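Local coordinates for protein neurotoxin (Clostridium botulinum, PDB 1ZB7) that acts as a zinc endopeptidase in the host cytosol, cleaving synaptobrevins-1, -2 and -3, in synaptobrevin-2 at an Ala-Ala bond, at residues A115-F129 / S317-F329. Sequence-based numbering, arbitrary orientation.
Sequences AIPYLGNASTPPDKF and SLYKQIYKNKYDF
Tyr323 reaches from helix 316-327 into the loop 115-129 and makes much of this buried contact. Its CB points at the loop, and chi1 of -63° sets CG opposite the carbonyl carbon, starting the ring on its way between Tyr118 and Ile116. At CD2 and CE2 the ring meets Tyr118, whose CD1 lies 4.0 Å above one face, near the rim; the two planes are inclined by 34°. CE2 also touches CE1 of Phe129, which completes an aromatic cluster of three. Along the other flank, CE1 packs against CG2 of Ile116 at 3.9 Å, with Ile116 O at the ring edge. At the tip, Tyr323 OH donates to Pro117 O (2.6 Å), 21° from the carbonyl plane. Tyr323 OH also accepts a weak bond from Leu119 N at 3.2 Å, so it is tied to two points of the loop, the second on the central residue of an inverse gamma turn. From there CD1 of Leu119 sits over a face of the Tyr319 ring in a CH-pi contact, 3.9 Å from its centroid, while CB of Tyr319 receives the Phe129 ring.

One turn further on, the extended Lys326 chain runs past Ala115 to place NZ 2.6 Å from Ile116 O, above the carbonyl plane. This buried ammonium also bonds to Leu239 O and to Tyr327 OH, itself hydrogen-bonded to Gly186 O.

In the fold, the loop leaves helix 103-114 and ends in strand 128-129, which pairs in parallel with strand 308-309. Tyr118 also packs on helix 282-303, and Leu239 brings the end of helix 224-239, which carries the HExxH motif of the zinc protease, against Ala115 and Pro117.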
ATOM      1  N   ALA A 115      29.452   3.495  13.654  1.00 42.47           N
ATOM      2  CA  ALA A 115      28.857   2.151  13.525  1.00 41.34           C
ATOM      3  C   ALA A 115      29.655   1.269  12.607  1.00 41.48           C
ATOM      4  O   ALA A 115      29.171   0.744  11.627  1.00 41.45           O
ATOM      5  CB  ALA A 115      27.417   2.211  13.113  1.00 42.24           C
ATOM      6  N   ILE A 116      30.922   1.097  12.969  1.00 43.24           N
ATOM      7  CA  ILE A 116      31.858   0.228  12.273  1.00 43.59           C
ATOM      8  C   ILE A 116      31.287  -1.173  12.202  1.00 41.91           C
ATOM      9  O   ILE A 116      30.807  -1.679  13.194  1.00 42.22           O
ATOM     10  CB  ILE A 116      33.215   0.352  13.000  1.00 45.07           C
ATOM     11  CG1 ILE A 116      33.964   1.527  12.467  1.00 47.27           C
ATOM     12  CG2 ILE A 116      34.116  -0.862  13.000  1.00 49.80           C
ATOM     13  CD1 ILE A 116      33.714   2.656  13.323  1.00 54.25           C
ATOM     14  N   PRO A 117      31.289  -1.777  11.024  1.00 39.90           N
ATOM     15  CA  PRO A 117      30.951  -3.199  10.909  1.00 40.21           C
ATOM     16  C   PRO A 117      31.840  -4.075  11.812  1.00 39.77           C
ATOM     17  O   PRO A 117      33.004  -3.731  12.110  1.00 38.06           O
ATOM     18  CB  PRO A 117      31.161  -3.531   9.415  1.00 40.22           C
ATOM     19  CG  PRO A 117      31.568  -2.219   8.782  1.00 41.04           C
ATOM     20  CD  PRO A 117      31.574  -1.136   9.732  1.00 40.59           C
ATOM     21  N   TYR A 118      31.241  -5.145  12.333  1.00 38.56           N
ATOM     22  CA  TYR A 118      31.952  -6.165  13.017  1.00 37.13           C
ATOM     23  C   TYR A 118      33.002  -6.777  12.094  1.00 37.46           C
ATOM     24  O   TYR A 118      32.777  -7.000  10.896  1.00 38.85           O
ATOM     25  CB  TYR A 118      30.958  -7.189  13.565  1.00 37.48           C
ATOM     26  CG  TYR A 118      31.573  -8.216  14.522  1.00 35.48           C
ATOM     27  CD1 TYR A 118      31.630  -7.947  15.890  1.00 35.87           C
ATOM     28  CD2 TYR A 118      32.108  -9.416  14.053  1.00 34.80           C
ATOM     29  CE1 TYR A 118      32.210  -8.895  16.809  1.00 40.22           C
ATOM     30  CE2 TYR A 118      32.702 -10.370  14.978  1.00 38.96           C
ATOM     31  CZ  TYR A 118      32.746 -10.069  16.345  1.00 35.91           C
ATOM     32  OH  TYR A 118      33.333 -10.891  17.268  1.00 42.02           O
ATOM     33  N   LEU A 119      34.192  -7.026  12.648  1.00 38.65           N
ATOM     34  CA  LEU A 119      35.275  -7.792  11.966  1.00 38.98           C
ATOM     35  C   LEU A 119      34.980  -9.294  11.806  1.00 38.42           C
ATOM     36  O   LEU A 119      35.583 -10.137  12.430  1.00 40.48           O
ATOM     37  CB  LEU A 119      36.601  -7.547  12.663  1.00 38.07           C
ATOM     38  CG  LEU A 119      36.969  -6.110  12.957  1.00 38.29           C
ATOM     39  CD1 LEU A 119      38.308  -6.020  13.519  1.00 41.91           C
ATOM     40  CD2 LEU A 119      36.894  -5.169  11.681  1.00 42.16           C
ATOM     41  N   GLY A 120      34.024  -9.620  10.958  1.00 40.18           N
ATOM     42  CA  GLY A 120      33.668 -10.994  10.695  1.00 39.41           C
ATOM     43  C   GLY A 120      32.262 -11.116  10.154  1.00 37.75           C
ATOM     44  O   GLY A 120      31.604 -10.149   9.907  1.00 40.15           O
ATOM     45  N   ASN A 121      31.783 -12.345  10.023  1.00 39.54           N
ATOM     46  CA  ASN A 121      30.436 -12.670   9.527  1.00 39.91           C
ATOM     47  C   ASN A 121      30.198 -14.105   9.921  1.00 40.84           C
ATOM     48  O   ASN A 121      31.034 -14.675  10.529  1.00 38.27           O
ATOM     49  CB  ASN A 121      30.270 -12.485   8.014  1.00 40.52           C
ATOM     50  CG  ASN A 121      31.356 -13.154   7.192  1.00 39.08           C
ATOM     51  OD1 ASN A 121      31.582 -14.336   7.299  1.00 40.19           O
ATOM     52  ND2 ASN A 121      31.965 -12.398   6.297  1.00 42.89           N
ATOM     53  N   ALA A 122      29.027 -14.643   9.590  1.00 41.71           N
ATOM     54  CA  ALA A 122      28.620 -16.005   9.950  1.00 42.74           C
ATOM     55  C   ALA A 122      29.652 -17.042   9.650  1.00 43.50           C
ATOM     56  O   ALA A 122      29.688 -18.031  10.310  1.00 44.46           O
ATOM     57  CB  ALA A 122      27.286 -16.392   9.193  1.00 43.81           C
ATOM     58  N   SER A 123      30.504 -16.837   8.663  1.00 45.61           N
ATOM     59  CA  SER A 123      31.474 -17.855   8.287  1.00 46.81           C
ATOM     60  C   SER A 123      32.825 -17.632   8.888  1.00 47.21           C
ATOM     61  O   SER A 123      33.755 -18.395   8.616  1.00 47.87           O
ATOM     62  CB  SER A 123      31.649 -17.781   6.779  1.00 48.51           C
ATOM     63  OG  SER A 123      32.326 -16.551   6.497  1.00 53.02           O
ATOM     64  N   THR A 124      33.007 -16.568   9.676  1.00 47.62           N
ATOM     65  CA  THR A 124      34.301 -16.429  10.368  1.00 47.02           C
ATOM     66  C   THR A 124      34.249 -17.120  11.705  1.00 45.47           C
ATOM     67  O   THR A 124      33.221 -17.087  12.349  1.00 44.91           O
ATOM     68  CB  THR A 124      34.763 -14.945  10.452  1.00 48.63           C
ATOM     69  OG1 THR A 124      33.767 -14.159  11.098  1.00 52.73           O
ATOM     70  CG2 THR A 124      34.916 -14.380   9.031  1.00 44.75           C
ATOM     71  N   PRO A 125      35.368 -17.749  12.123  1.00 43.65           N
ATOM     72  CA  PRO A 125      35.411 -18.359  13.457  1.00 43.80           C
ATOM     73  C   PRO A 125      35.037 -17.355  14.575  1.00 42.16           C
ATOM     74  O   PRO A 125      35.567 -16.296  14.621  1.00 39.05           O
ATOM     75  CB  PRO A 125      36.891 -18.893  13.598  1.00 43.59           C
ATOM     76  CG  PRO A 125      37.430 -18.948  12.148  1.00 44.05           C
ATOM     77  CD  PRO A 125      36.652 -17.870  11.401  1.00 43.77           C
ATOM     78  N   PRO A 126      34.129 -17.742  15.473  1.00 42.63           N
ATOM     79  CA  PRO A 126      33.616 -16.891  16.524  1.00 42.70           C
ATOM     80  C   PRO A 126      34.693 -16.393  17.479  1.00 42.71           C
ATOM     81  O   PRO A 126      34.544 -15.339  18.059  1.00 42.56           O
ATOM     82  CB  PRO A 126      32.650 -17.836  17.272  1.00 44.12           C
ATOM     83  CG  PRO A 126      32.171 -18.759  16.214  1.00 43.11           C
ATOM     84  CD  PRO A 126      33.492 -19.084  15.544  1.00 42.95           C
ATOM     85  N   ASP A 127      35.767 -17.151  17.614  1.00 42.61           N
ATOM     86  CA  ASP A 127      36.868 -16.780  18.435  1.00 42.83           C
ATOM     87  C   ASP A 127      37.929 -15.858  17.767  1.00 42.42           C
ATOM     88  O   ASP A 127      38.934 -15.509  18.422  1.00 38.00           O
ATOM     89  CB  ASP A 127      37.457 -17.997  19.091  1.00 41.40           C
ATOM     90  CG  ASP A 127      38.359 -18.848  18.165  1.00 45.64           C
ATOM     91  OD1 ASP A 127      38.217 -18.829  16.935  1.00 48.14           O
ATOM     92  OD2 ASP A 127      39.175 -19.657  18.735  1.00 48.70           O
ATOM     93  N   LYS A 128      37.653 -15.455  16.527  1.00 42.16           N
ATOM     94  CA  LYS A 128      38.499 -14.469  15.828  1.00 43.79           C
ATOM     95  C   LYS A 128      37.797 -13.201  15.241  1.00 41.69           C
ATOM     96  O   LYS A 128      36.596 -13.165  15.105  1.00 42.89           O
ATOM     97  CB  LYS A 128      39.320 -15.117  14.711  1.00 45.47           C
ATOM     98  CG  LYS A 128      40.531 -15.765  15.193  1.00 48.71           C
ATOM     99  CD  LYS A 128      41.246 -16.551  14.124  1.00 55.52           C
ATOM    100  CE  LYS A 128      42.360 -17.418  14.684  1.00 57.07           C
ATOM    101  NZ  LYS A 128      43.707 -16.754  14.397  1.00 63.67           N
ATOM    102  N   PHE A 129      38.593 -12.135  15.146  1.00 40.23           N
ATOM    103  CA  PHE A 129      38.358 -11.065  14.355  1.00 41.75           C
ATOM    104  C   PHE A 129      39.016 -11.355  12.959  1.00 42.92           C
ATOM    105  O   PHE A 129      40.154 -11.885  12.885  1.00 42.52           O
ATOM    106  CB  PHE A 129      38.882  -9.759  14.917  1.00 41.85           C
ATOM    107  CG  PHE A 129      38.093  -9.179  16.132  1.00 41.07           C
ATOM    108  CD1 PHE A 129      36.704  -9.242  16.201  1.00 40.83           C
ATOM    109  CD2 PHE A 129      38.760  -8.478  17.123  1.00 33.52           C
ATOM    110  CE1 PHE A 129      36.002  -8.611  17.254  1.00 41.37           C
ATOM    111  CE2 PHE A 129      38.061  -7.849  18.145  1.00 34.23           C
ATOM    112  CZ  PHE A 129      36.743  -7.958  18.279  1.00 38.78           C
ATOM    113  N   SER A 317      41.504  -5.654  21.930  1.00 39.97           N
ATOM    114  CA  SER A 317      40.842  -4.868  23.000  1.00 39.96           C
ATOM    115  C   SER A 317      40.360  -3.537  22.491  1.00 39.91           C
ATOM    116  O   SER A 317      39.362  -3.042  22.876  1.00 39.73           O
ATOM    117  CB  SER A 317      41.836  -4.573  24.135  1.00 39.81           C
ATOM    118  OG  SER A 317      42.054  -5.815  24.824  1.00 43.48           O
ATOM    119  N   LEU A 318      41.096  -2.919  21.611  1.00 39.20           N
ATOM    120  CA  LEU A 318      40.620  -1.709  21.030  1.00 40.60           C
ATOM    121  C   LEU A 318      39.236  -1.934  20.283  1.00 40.25           C
ATOM    122  O   LEU A 318      38.289  -1.217  20.465  1.00 39.78           O
ATOM    123  CB  LEU A 318      41.672  -1.267  20.029  1.00 40.81           C
ATOM    124  CG  LEU A 318      41.332  -0.100  19.201  1.00 45.53           C
ATOM    125  CD1 LEU A 318      40.796   1.087  20.105  1.00 50.51           C
ATOM    126  CD2 LEU A 318      42.566   0.279  18.509  1.00 50.47           C
ATOM    127  N   TYR A 319      39.155  -2.975  19.464  1.00 39.34           N
ATOM    128  CA  TYR A 319      37.969  -3.243  18.737  1.00 37.74           C
ATOM    129  C   TYR A 319      36.839  -3.766  19.602  1.00 38.12           C
ATOM    130  O   TYR A 319      35.734  -3.494  19.312  1.00 37.73           O
ATOM    131  CB  TYR A 319      38.286  -4.237  17.615  1.00 38.59           C
ATOM    132  CG  TYR A 319      38.831  -3.503  16.439  1.00 38.97           C
ATOM    133  CD1 TYR A 319      40.222  -3.392  16.274  1.00 38.61           C
ATOM    134  CD2 TYR A 319      37.981  -2.903  15.526  1.00 33.13           C
ATOM    135  CE1 TYR A 319      40.722  -2.687  15.187  1.00 41.01           C
ATOM    136  CE2 TYR A 319      38.499  -2.250  14.424  1.00 35.60           C
ATOM    137  CZ  TYR A 319      39.854  -2.116  14.305  1.00 36.66           C
ATOM    138  OH  TYR A 319      40.405  -1.425  13.335  1.00 45.17           O
ATOM    139  N   LYS A 320      37.123  -4.556  20.625  1.00 39.19           N
ATOM    140  CA  LYS A 320      36.138  -4.854  21.662  1.00 39.86           C
ATOM    141  C   LYS A 320      35.502  -3.607  22.274  1.00 39.84           C
ATOM    142  O   LYS A 320      34.288  -3.555  22.492  1.00 38.97           O
ATOM    143  CB  LYS A 320      36.730  -5.749  22.745  1.00 39.68           C
ATOM    144  CG  LYS A 320      36.972  -7.171  22.289  1.00 42.26           C
ATOM    145  CD  LYS A 320      37.466  -8.058  23.414  1.00 41.73           C
ATOM    146  CE  LYS A 320      37.504  -9.572  23.004  1.00 46.39           C
ATOM    147  NZ  LYS A 320      37.464 -10.686  24.151  1.00 47.67           N
ATOM    148  N   GLN A 321      36.324  -2.614  22.574  1.00 40.48           N
ATOM    149  CA  GLN A 321      35.815  -1.332  23.084  1.00 41.39           C
ATOM    150  C   GLN A 321      34.906  -0.488  22.101  1.00 38.75           C
ATOM    151  O   GLN A 321      33.902   0.108  22.461  1.00 37.43           O
ATOM    152  CB  GLN A 321      36.979  -0.513  23.574  1.00 41.86           C
ATOM    153  CG  GLN A 321      36.548   0.823  24.165  1.00 49.33           C
ATOM    154  CD  GLN A 321      35.849   0.753  25.544  1.00 56.89           C
ATOM    155  OE1 GLN A 321      36.434   0.269  26.545  1.00 61.82           O
ATOM    156  NE2 GLN A 321      34.619   1.307  25.614  1.00 58.83           N
ATOM    157  N   ILE A 322      35.336  -0.423  20.882  1.00 38.11           N
ATOM    158  CA  ILE A 322      34.570   0.102  19.812  1.00 38.47           C
ATOM    159  C   ILE A 322      33.157  -0.563  19.712  1.00 38.07           C
ATOM    160  O   ILE A 322      32.121   0.130  19.649  1.00 37.67           O
ATOM    161  CB  ILE A 322      35.371  -0.065  18.503  1.00 39.11           C
ATOM    162  CG1 ILE A 322      36.547   0.912  18.488  1.00 42.01           C
ATOM    163  CG2 ILE A 322      34.522   0.201  17.301  1.00 38.55           C
ATOM    164  CD1 ILE A 322      37.422   0.773  17.195  1.00 45.82           C
ATOM    165  N   TYR A 323      33.119  -1.891  19.702  1.00 37.34           N
ATOM    166  CA  TYR A 323      31.849  -2.610  19.611  1.00 37.38           C
ATOM    167  C   TYR A 323      31.005  -2.456  20.861  1.00 38.69           C
ATOM    168  O   TYR A 323      29.793  -2.331  20.765  1.00 40.28           O
ATOM    169  CB  TYR A 323      32.065  -4.093  19.214  1.00 35.37           C
ATOM    170  CG  TYR A 323      32.680  -4.197  17.839  1.00 36.87           C
ATOM    171  CD1 TYR A 323      32.153  -3.453  16.747  1.00 30.60           C
ATOM    172  CD2 TYR A 323      33.847  -4.950  17.622  1.00 36.30           C
ATOM    173  CE1 TYR A 323      32.733  -3.483  15.610  1.00 33.93           C
ATOM    174  CE2 TYR A 323      34.396  -5.014  16.376  1.00 35.25           C
ATOM    175  CZ  TYR A 323      33.859  -4.272  15.401  1.00 33.98           C
ATOM    176  OH  TYR A 323      34.445  -4.218  14.190  1.00 39.76           O
ATOM    177  N   LYS A 324      31.610  -2.502  22.035  1.00 40.65           N
ATOM    178  CA  LYS A 324      30.904  -2.153  23.270  1.00 41.67           C
ATOM    179  C   LYS A 324      30.189  -0.779  23.148  1.00 41.61           C
ATOM    180  O   LYS A 324      29.033  -0.661  23.453  1.00 41.55           O
ATOM    181  CB  LYS A 324      31.873  -2.174  24.425  1.00 41.95           C
ATOM    182  CG  LYS A 324      31.235  -1.846  25.800  1.00 45.11           C
ATOM    183  CD  LYS A 324      32.293  -1.427  26.791  1.00 47.67           C
ATOM    184  CE  LYS A 324      31.628  -1.021  28.106  1.00 49.37           C
ATOM    185  NZ  LYS A 324      32.592  -1.105  29.269  1.00 53.11           N
ATOM    186  N   ASN A 325      30.907   0.232  22.671  1.00 42.59           N
ATOM    187  CA  ASN A 325      30.369   1.556  22.390  1.00 42.46           C
ATOM    188  C   ASN A 325      29.318   1.547  21.304  1.00 40.63           C
ATOM    189  O   ASN A 325      28.243   2.123  21.499  1.00 39.78           O
ATOM    190  CB  ASN A 325      31.454   2.580  21.991  1.00 43.78           C
ATOM    191  CG  ASN A 325      32.642   2.778  23.098  1.00 51.75           C
ATOM    192  OD1 ASN A 325      32.603   2.285  24.238  1.00 52.61           O
ATOM    193  ND2 ASN A 325      33.713   3.539  22.676  1.00 56.10           N
ATOM    194  N   LYS A 326      29.575   0.902  20.165  1.00 38.79           N
ATOM    195  CA  LYS A 326      28.554   0.815  19.084  1.00 36.88           C
ATOM    196  C   LYS A 326      27.231   0.178  19.523  1.00 37.53           C
ATOM    197  O   LYS A 326      26.142   0.738  19.242  1.00 38.32           O
ATOM    198  CB  LYS A 326      29.110   0.097  17.837  1.00 36.73           C
ATOM    199  CG  LYS A 326      28.116  -0.394  16.790  1.00 37.67           C
ATOM    200  CD  LYS A 326      28.773  -1.002  15.582  1.00 39.48           C
ATOM    201  CE  LYS A 326      27.745  -1.679  14.626  1.00 38.11           C
ATOM    202  NZ  LYS A 326      28.388  -2.589  13.683  1.00 36.58           N
ATOM    203  N   TYR A 327      27.314  -0.989  20.172  1.00 37.01           N
ATOM    204  CA  TYR A 327      26.114  -1.771  20.514  1.00 37.17           C
ATOM    205  C   TYR A 327      25.612  -1.446  21.911  1.00 37.46           C
ATOM    206  O   TYR A 327      24.568  -1.942  22.321  1.00 36.13           O
ATOM    207  CB  TYR A 327      26.300  -3.270  20.399  1.00 35.90           C
ATOM    208  CG  TYR A 327      26.652  -3.750  19.027  1.00 36.68           C
ATOM    209  CD1 TYR A 327      25.670  -3.997  18.067  1.00 37.09           C
ATOM    210  CD2 TYR A 327      28.011  -3.916  18.652  1.00 38.04           C
ATOM    211  CE1 TYR A 327      26.030  -4.423  16.754  1.00 36.94           C
ATOM    212  CE2 TYR A 327      28.385  -4.291  17.326  1.00 36.99           C
ATOM    213  CZ  TYR A 327      27.381  -4.594  16.413  1.00 38.47           C
ATOM    214  OH  TYR A 327      27.743  -4.958  15.133  1.00 38.75           O
ATOM    215  N   ASP A 328      26.348  -0.569  22.602  1.00 39.60           N
ATOM    216  CA  ASP A 328      26.050  -0.145  23.965  1.00 40.59           C
ATOM    217  C   ASP A 328      25.877  -1.331  24.967  1.00 40.60           C
ATOM    218  O   ASP A 328      25.019  -1.338  25.831  1.00 40.32           O
ATOM    219  CB  ASP A 328      24.857   0.790  23.914  1.00 42.70           C
ATOM    220  CG  ASP A 328      24.671   1.605  25.185  1.00 46.40           C
ATOM    221  OD1 ASP A 328      25.563   1.677  26.025  1.00 49.22           O
ATOM    222  OD2 ASP A 328      23.570   2.187  25.321  1.00 54.83           O
ATOM    223  N   PHE A 329      26.749  -2.325  24.816  1.00 40.84           N
ATOM    224  CA  PHE A 329      26.869  -3.476  25.723  1.00 39.75           C
ATOM    225  C   PHE A 329      27.292  -3.040  27.102  1.00 40.22           C
ATOM    226  O   PHE A 329      27.954  -2.014  27.254  1.00 39.05           O
ATOM    227  CB  PHE A 329      27.918  -4.430  25.200  1.00 39.14           C
ATOM    228  CG  PHE A 329      27.569  -5.088  23.892  1.00 39.88           C
ATOM    229  CD1 PHE A 329      26.266  -5.434  23.564  1.00 40.08           C
ATOM    230  CD2 PHE A 329      28.574  -5.362  22.948  1.00 39.94           C
ATOM    231  CE1 PHE A 329      25.968  -6.045  22.368  1.00 37.71           C
ATOM    232  CE2 PHE A 329      28.274  -5.998  21.756  1.00 36.95           C
ATOM    233  CZ  PHE A 329      26.963  -6.325  21.476  1.00 37.07           C
TER